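Local atomic coordinates of deoxyribodipyrimidine photo-lyase (Oryza sativa Japonica Group, PDB entry 3UMV), a protein that repairs UV-damaged DNA by using light to split cyclobutane pyrimidine dimers, with FAD as its cofactor. Residues 409-412 / 413-416; 436-439 / 440-444. All coordinates share one frame; numbering follows the deposited sequence.

Contact 1. Residues 409-412 / 413-416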
ATOM      1  N   GLY A 409     -27.024   1.963  -6.073  1.00 16.81           N
ATOM      2  CA  GLY A 409     -26.381   3.108  -6.692  1.00 19.19           C
ATOM      3  C   GLY A 409     -24.881   3.053  -6.499  1.00 16.51           C
ATOM      4  O   GLY A 409     -24.384   2.242  -5.710  1.00 20.35           O
ATOM      5  N   PRO A 410     -24.147   3.907  -7.226  1.00 19.08           N
ATOM      6  CA  PRO A 410     -22.681   3.909  -7.225  1.00 19.81           C
ATOM      7  C   PRO A 410     -22.064   4.191  -5.864  1.00 16.88           C
ATOM      8  O   PRO A 410     -21.029   3.607  -5.559  1.00 14.98           O
ATOM      9  CB  PRO A 410     -22.322   5.020  -8.226  1.00 24.29           C
ATOM     10  CG  PRO A 410     -23.541   5.853  -8.335  1.00 21.86           C
ATOM     11  CD  PRO A 410     -24.696   4.903  -8.154  1.00 18.23           C
ATOM     12  N   GLU A 411     -22.654   5.071  -5.052  1.00 14.91           N
ATOM     13  CA  GLU A 411     -22.061   5.317  -3.735  1.00 17.83           C
ATOM     14  C   GLU A 411     -22.115   4.068  -2.832  1.00 14.29           C
ATOM     15  O   GLU A 411     -21.128   3.738  -2.167  1.00 16.23           O
ATOM     16  CB  GLU A 411     -22.676   6.554  -3.062  1.00 15.57           C
ATOM     17  CG  GLU A 411     -22.101   6.901  -1.662  1.00 22.54           C
ATOM     18  CD  GLU A 411     -20.697   7.516  -1.681  1.00 32.79           C
ATOM     19  OE1 GLU A 411     -20.125   7.736  -0.591  1.00 42.80           O
ATOM     20  OE2 GLU A 411     -20.155   7.780  -2.764  1.00 22.85           O
ATOM     21  N   GLU A 412     -23.254   3.377  -2.823  1.00 16.65           N
ATOM     22  CA  GLU A 412     -23.372   2.111  -2.098  1.00 16.92           C
ATOM     23  C   GLU A 412     -22.416   1.052  -2.655  1.00 13.66           C
ATOM     24  O   GLU A 412     -21.811   0.298  -1.895  1.00 15.70           O
ATOM     25  CB  GLU A 412     -24.809   1.576  -2.145  1.00 20.78           C
ATOM     26  CG  GLU A 412     -24.981   0.222  -1.460  1.00 30.75           C
ATOM     27  CD  GLU A 412     -24.903   0.312   0.050  1.00 43.87           C
ATOM     28  OE1 GLU A 412     -25.001   1.442   0.578  1.00 51.07           O
ATOM     29  OE2 GLU A 412     -24.751  -0.745   0.709  1.00 47.85           O
ATOM     30  N   ALA A 413     -22.289   0.996  -3.978  1.00 15.12           N
ATOM     31  CA  ALA A 413     -21.354   0.063  -4.611  1.00 13.10           C
ATOM     32  C   ALA A 413     -19.915   0.342  -4.164  1.00 11.35           C
ATOM     33  O   ALA A 413     -19.181  -0.572  -3.773  1.00 13.15           O
ATOM     34  CB  ALA A 413     -21.454   0.154  -6.133  1.00 12.72           C
ATOM     35  N   LEU A 414     -19.532   1.614  -4.223  1.00 15.11           N
ATOM     36  CA  LEU A 414     -18.182   2.038  -3.855  1.00 16.36           C
ATOM     37  C   LEU A 414     -17.891   1.682  -2.402  1.00 14.50           C
ATOM     38  O   LEU A 414     -16.820   1.148  -2.078  1.00 14.21           O
ATOM     39  CB  LEU A 414     -18.033   3.542  -4.077  1.00 18.45           C
ATOM     40  CG  LEU A 414     -16.665   4.199  -3.972  1.00 22.21           C
ATOM     41  CD1 LEU A 414     -15.688   3.566  -4.970  1.00 19.50           C
ATOM     42  CD2 LEU A 414     -16.835   5.690  -4.256  1.00 17.64           C
ATOM     43  N   SER A 415     -18.850   1.963  -1.524  1.00 13.75           N
ATOM     44  CA  SER A 415     -18.688   1.683  -0.096  1.00 13.08           C
ATOM     45  C   SER A 415     -18.515   0.188   0.153  1.00 15.38           C
ATOM     46  O   SER A 415     -17.712  -0.236   0.984  1.00 14.42           O
ATOM     47  CB  SER A 415     -19.903   2.206   0.678  1.00 16.99           C
ATOM     48  OG  SER A 415     -19.791   1.899   2.051  1.00 25.84           O
ATOM     49  N   THR A 416     -19.285  -0.616  -0.564  1.00 13.79           N
ATOM     50  CA  THR A 416     -19.220  -2.063  -0.378  1.00 11.42           C
ATOM     51  C   THR A 416     -17.903  -2.642  -0.903  1.00 10.05           C
ATOM     52  O   THR A 416     -17.266  -3.467  -0.238  1.00 11.84           O
ATOM     53  CB  THR A 416     -20.456  -2.761  -0.989  1.00 12.68           C
ATOM     54  OG1 THR A 416     -21.613  -2.403  -0.223  1.00 18.75           O
ATOM     55  CG2 THR A 416     -20.303  -4.255  -0.934  1.00 11.79           C
TER
HETATM   56  O   HOH W   1     -24.106  -2.941  -0.796  1.00 30.46           O
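E412 and T416, one turn apart at the start of helix 410-424, meet through a water. The glutamate chain leaves with CG anti to the backbone N (chi1 177°), then bends at chi2, which carries the carboxylate forward along the helix, in the direction of T416. OE2 stops 3.7 Å from OG1 of T416, too far for a direct bond, and water 1 fills the step: it donates to E412 OE2 at 2.7 Å and sits 2.6 Å from T416 OG1. The threonine hydroxyl lies beside its own backbone N (chi1 -68°), folded over the preceding turn, with OG1 3.2 Å from the carbonyl O of E412. That same carbonyl accepts the T416 amide, while the hydroxyl is gripped by the water and by R365.

E411 behaves differently. Its carboxylate is spent on another part of the chain, OE1 on the S339 hydroxyl and OE2 on the L340 amide; the flank of L414 is merely grazed, OE2 to CD2 at 4.2 Å. L414 CB lies 3.3 Å from the carbonyl O of P410. S415 OG bonds R365, which thus holds two hydroxyls of the same turn.

The main chain underneath is regular. A413 N bonds G409 O at 3.0 Å, in the carbonyl plane, and the amides of L414 and S415 follow on P410 and E411. G409 as N-cap, proline in the first turn, and two glutamates just after it are a familiar helix start; negative charges at this N-terminal end would be expected to interact favourably with the helix dipole. This is a helix opening in the helical FAD-binding part of a photolyase, the side chain of T416 about 7 Å from those of W399 and W378, the predicted electron-transfer tryptophans.

Contact 2. Residues 436-439 / 440-444; sequences GCMW and SICGL. With FAD (flavin-adenine dinucleotide), chain I.
W439 lays its indole beside S440 and the carbonyl of L444, just past the helix end. CG sits anti to the backbone N (chi1 180°), and chi2 of 94° brings CE3 near S440 and CD1 near that carbonyl. CB and CG lie 3.5 and 3.4 Å from the L444 carbonyl O; CD1 is modelled too close to trust, and NE1 is farther off. CE3 meets S440 OG at 3.5 Å, the hydroxyl at the ring edge and in its plane, with CZ3 a little more distant. With alanine in place of the indole, the S440 hydroxyl is likely to lose its edge neighbour and a gap to open against M397 and K401.

S440 OG bonds G436 O at 3.0 Å while its own amide reaches that oxygen from the opposite face. G436, lacking a CB, lets its CA come to 3.5 Å from C8 of the flavin. M438 O likewise takes two amides, C442 and L444, as positive phi at G443 turns the chain out of the helix; M438 CB packs on L444 CD2 at 3.6 Å.

Around it, helix 410-424 covers C437 and I441, helix 393-405 lies against W439 and S440, and helix 310-333 brings F330 to M438 and L444.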
ATOM      1  N   GLY A 436      -8.313   1.607  -7.143  1.00 10.70           N
ATOM      2  CA  GLY A 436      -8.830   0.471  -7.903  1.00 11.32           C
ATOM      3  C   GLY A 436     -10.354   0.427  -7.905  1.00 10.96           C
ATOM      4  O   GLY A 436     -10.986   0.243  -8.951  1.00 12.24           O
ATOM      5  N   CYS A 437     -10.948   0.613  -6.733  1.00 10.84           N
ATOM      6  CA  CYS A 437     -12.412   0.635  -6.612  1.00 14.47           C
ATOM      7  C   CYS A 437     -12.986   1.821  -7.382  1.00 12.82           C
ATOM      8  O   CYS A 437     -14.003   1.682  -8.089  1.00 12.33           O
ATOM      9  CB  CYS A 437     -12.831   0.682  -5.140  1.00 14.66           C
ATOM     10  SG  CYS A 437     -12.447  -0.849  -4.248  1.00 13.30           S
ATOM     11  N   MET A 438     -12.329   2.981  -7.255  1.00  9.81           N
ATOM     12  CA  MET A 438     -12.754   4.166  -7.993  1.00 11.71           C
ATOM     13  C   MET A 438     -12.588   3.999  -9.505  1.00 12.58           C
ATOM     14  O   MET A 438     -13.395   4.502 -10.275  1.00 13.04           O
ATOM     15  CB  MET A 438     -12.016   5.413  -7.506  1.00 10.78           C
ATOM     16  CG  MET A 438     -12.365   5.827  -6.104  1.00 13.57           C
ATOM     17  SD  MET A 438     -13.921   6.748  -5.987  1.00 15.75           S
ATOM     18  CE  MET A 438     -13.393   8.365  -6.596  1.00 14.78           C
ATOM     19  N   TRP A 439     -11.535   3.312  -9.938  1.00 10.83           N
ATOM     20  CA  TRP A 439     -11.380   3.083 -11.380  1.00 13.70           C
ATOM     21  C   TRP A 439     -12.568   2.262 -11.886  1.00 10.78           C
ATOM     22  O   TRP A 439     -13.164   2.550 -12.923  1.00 13.92           O
ATOM     23  CB  TRP A 439     -10.066   2.345 -11.665  1.00 12.77           C
ATOM     24  CG  TRP A 439      -9.814   2.056 -13.124  1.00 16.34           C
ATOM     25  CD1 TRP A 439      -9.090   2.820 -14.003  1.00 22.20           C
ATOM     26  CD2 TRP A 439     -10.258   0.909 -13.867  1.00 19.08           C
ATOM     27  NE1 TRP A 439      -9.074   2.228 -15.244  1.00 21.82           N
ATOM     28  CE2 TRP A 439      -9.781   1.055 -15.186  1.00 19.20           C
ATOM     29  CE3 TRP A 439     -11.017  -0.217 -13.545  1.00 20.22           C
ATOM     30  CZ2 TRP A 439     -10.042   0.114 -16.179  1.00 23.38           C
ATOM     31  CZ3 TRP A 439     -11.272  -1.158 -14.538  1.00 22.31           C
ATOM     32  CH2 TRP A 439     -10.789  -0.980 -15.833  1.00 21.99           C
ATOM     33  N   SER A 440     -12.919   1.235 -11.126  1.00 10.70           N
ATOM     34  CA  SER A 440     -13.923   0.266 -11.545  1.00 11.20           C
ATOM     35  C   SER A 440     -15.321   0.856 -11.552  1.00 10.40           C
ATOM     36  O   SER A 440     -16.082   0.667 -12.502  1.00 12.82           O
ATOM     37  CB  SER A 440     -13.884  -0.940 -10.603  1.00 15.56           C
ATOM     38  OG  SER A 440     -12.604  -1.540 -10.661  1.00 16.90           O
ATOM     39  N   ILE A 441     -15.641   1.582 -10.494  1.00 12.05           N
ATOM     40  CA  ILE A 441     -17.020   1.948 -10.221  1.00  9.35           C
ATOM     41  C   ILE A 441     -17.323   3.369 -10.726  1.00 13.47           C
ATOM     42  O   ILE A 441     -18.441   3.650 -11.134  1.00 17.03           O
ATOM     43  CB  ILE A 441     -17.327   1.759  -8.709  1.00  8.10           C
ATOM     44  CG1 ILE A 441     -17.295   0.263  -8.388  1.00 12.68           C
ATOM     45  CG2 ILE A 441     -18.671   2.381  -8.298  1.00 13.13           C
ATOM     46  CD1 ILE A 441     -17.432  -0.074  -6.932  1.00 16.49           C
ATOM     47  N   CYS A 442     -16.301   4.228 -10.750  1.00 11.89           N
ATOM     48  CA  CYS A 442     -16.457   5.657 -11.051  1.00 11.58           C
ATOM     49  C   CYS A 442     -15.589   6.119 -12.220  1.00 14.99           C
ATOM     50  O   CYS A 442     -15.465   7.314 -12.462  1.00 15.68           O
ATOM     51  CB  CYS A 442     -16.129   6.514  -9.828  1.00 14.99           C
ATOM     52  SG  CYS A 442     -17.136   6.128  -8.436  1.00 21.48           S
ATOM     53  N   GLY A 443     -15.000   5.165 -12.931  1.00 12.16           N
ATOM     54  CA  GLY A 443     -14.184   5.441 -14.098  1.00 13.68           C
ATOM     55  C   GLY A 443     -12.955   6.307 -13.855  1.00 14.29           C
ATOM     56  O   GLY A 443     -12.450   6.936 -14.771  1.00 13.71           O
ATOM     57  N   LEU A 444     -12.475   6.342 -12.614  1.00 12.62           N
ATOM     58  CA  LEU A 444     -11.307   7.152 -12.279  1.00 13.42           C
ATOM     59  C   LEU A 444     -10.121   6.689 -13.117  1.00 11.52           C
ATOM     60  O   LEU A 444      -9.889   5.493 -13.253  1.00 13.34           O
ATOM     61  CB  LEU A 444     -10.982   7.019 -10.785  1.00 14.92           C
ATOM     62  CG  LEU A 444      -9.780   7.832 -10.274  1.00 15.55           C
ATOM     63  CD1 LEU A 444      -9.997   9.316 -10.515  1.00 17.78           C
ATOM     64  CD2 LEU A 444      -9.473   7.563  -8.802  1.00 11.98           C
TER
HETATM   65  PA  FAD I 801       1.545  -7.189 -10.439  1.00 15.32           P
HETATM   66  O1A FAD I 801       0.779  -7.313 -11.721  1.00 20.21           O
HETATM   67  O2A FAD I 801       2.751  -8.081 -10.343  1.00 16.35           O
HETATM   68  O5B FAD I 801       1.945  -5.651 -10.247  1.00 16.20           O
HETATM   69  C5B FAD I 801       3.137  -5.263  -9.600  1.00 20.26           C
HETATM   70  C4B FAD I 801       2.891  -4.000  -8.768  1.00 15.98           C
HETATM   71  O4B FAD I 801       2.414  -2.925  -9.563  1.00 14.28           O
HETATM   72  C3B FAD I 801       1.811  -4.211  -7.725  1.00 17.49           C
HETATM   73  O3B FAD I 801       2.325  -4.819  -6.564  1.00 17.24           O
HETATM   74  C2B FAD I 801       1.379  -2.799  -7.462  1.00 14.42           C
HETATM   75  O2B FAD I 801       2.348  -2.149  -6.662  1.00 18.60           O
HETATM   76  C1B FAD I 801       1.454  -2.187  -8.838  1.00 15.20           C
HETATM   77  N9A FAD I 801       0.146  -2.241  -9.511  1.00 14.24           N
HETATM   78  C8A FAD I 801      -0.321  -3.205 -10.365  1.00 16.30           C
HETATM   79  N7A FAD I 801      -1.566  -2.843 -10.752  1.00 13.66           N
HETATM   80  C5A FAD I 801      -1.900  -1.671 -10.143  1.00 13.15           C
HETATM   81  C6A FAD I 801      -3.027  -0.840 -10.164  1.00 14.39           C
HETATM   82  N6A FAD I 801      -4.061  -1.073 -10.972  1.00 18.62           N
HETATM   83  N1A FAD I 801      -3.041   0.315  -9.415  1.00 14.33           N
HETATM   84  C2A FAD I 801      -1.946   0.655  -8.655  1.00 16.42           C
HETATM   85  N3A FAD I 801      -0.839  -0.164  -8.630  1.00 15.00           N
HETATM   86  C4A FAD I 801      -0.818  -1.294  -9.371  1.00 14.60           C
HETATM   87  N1  FAD I 801      -3.678  -2.771  -5.207  1.00  9.88           N
HETATM   88  C2  FAD I 801      -3.163  -2.760  -3.944  1.00 14.62           C
HETATM   89  O2  FAD I 801      -1.940  -2.678  -3.827  1.00 15.69           O
HETATM   90  N3  FAD I 801      -4.000  -2.813  -2.843  1.00 11.32           N
HETATM   91  C4  FAD I 801      -5.371  -2.897  -3.005  1.00 13.20           C
HETATM   92  O4  FAD I 801      -6.115  -2.950  -2.020  1.00 14.63           O
HETATM   93  C4X FAD I 801      -5.886  -2.896  -4.296  1.00 15.67           C
HETATM   94  N5  FAD I 801      -7.239  -2.991  -4.526  1.00 16.42           N
HETATM   95  C5X FAD I 801      -7.733  -2.969  -5.815  1.00 13.22           C
HETATM   96  C6  FAD I 801      -9.115  -3.033  -6.037  1.00 10.28           C
HETATM   97  C7  FAD I 801      -9.619  -3.017  -7.342  1.00 10.31           C
HETATM   98  C7M FAD I 801     -11.109  -3.072  -7.552  1.00  9.76           C
HETATM   99  C8  FAD I 801      -8.729  -2.945  -8.417  1.00 11.96           C
HETATM  100  C8M FAD I 801      -9.208  -2.928  -9.838  1.00 12.83           C
HETATM  101  C9  FAD I 801      -7.365  -2.895  -8.185  1.00  9.70           C
HETATM  102  C9A FAD I 801      -6.870  -2.903  -6.894  1.00 11.51           C
HETATM  103  N10 FAD I 801      -5.508  -2.856  -6.673  1.00 10.48           N
HETATM  104  C10 FAD I 801      -5.037  -2.844  -5.382  1.00  9.86           C
HETATM  105  C1' FAD I 801      -4.509  -2.787  -7.819  1.00 12.56           C
HETATM  106  C2' FAD I 801      -4.016  -4.181  -8.323  1.00 12.97           C
HETATM  107  O2' FAD I 801      -5.066  -5.125  -8.566  1.00 14.04           O
HETATM  108  C3' FAD I 801      -2.989  -4.855  -7.394  1.00 12.98           C
HETATM  109  O3' FAD I 801      -1.967  -3.941  -7.096  1.00 13.37           O
HETATM  110  C4' FAD I 801      -2.353  -6.107  -8.001  1.00 15.73           C
HETATM  111  O4' FAD I 801      -3.359  -7.053  -8.308  1.00 18.20           O
HETATM  112  C5' FAD I 801      -1.347  -6.664  -6.995  1.00 13.94           C
HETATM  113  O5' FAD I 801      -0.868  -7.954  -7.290  1.00 11.85           O
HETATM  114  P   FAD I 801       0.656  -8.134  -7.762  1.00 13.52           P
HETATM  115  O1P FAD I 801       1.602  -7.437  -6.803  1.00 15.62           O
HETATM  116  O2P FAD I 801       0.958  -9.602  -7.913  1.00 14.02           O
HETATM  117  O3P FAD I 801       0.513  -7.418  -9.200  1.00 15.16           O

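The two contacts sit on consecutive helices, 410-424 and 431-442, which touch directly; the centres of the two contacts lie about 11 Å apart. L414 CD2 meets M438 SD at 3.6 Å, and the tip of I441, CD1, comes equally close to the A413 carbonyl O. Contact 1 is partly exposed: its outer face carries acids, hydroxyls and a bridging water, and L414 and A413 make the inner face. Contact 2 is almost wholly buried and mostly apolar or sulphur-bearing, its S440 hydroxyl and several amides bonded to backbone carbonyls. One opens a helix at the protein surface; the other closes the next helix beside the flavin.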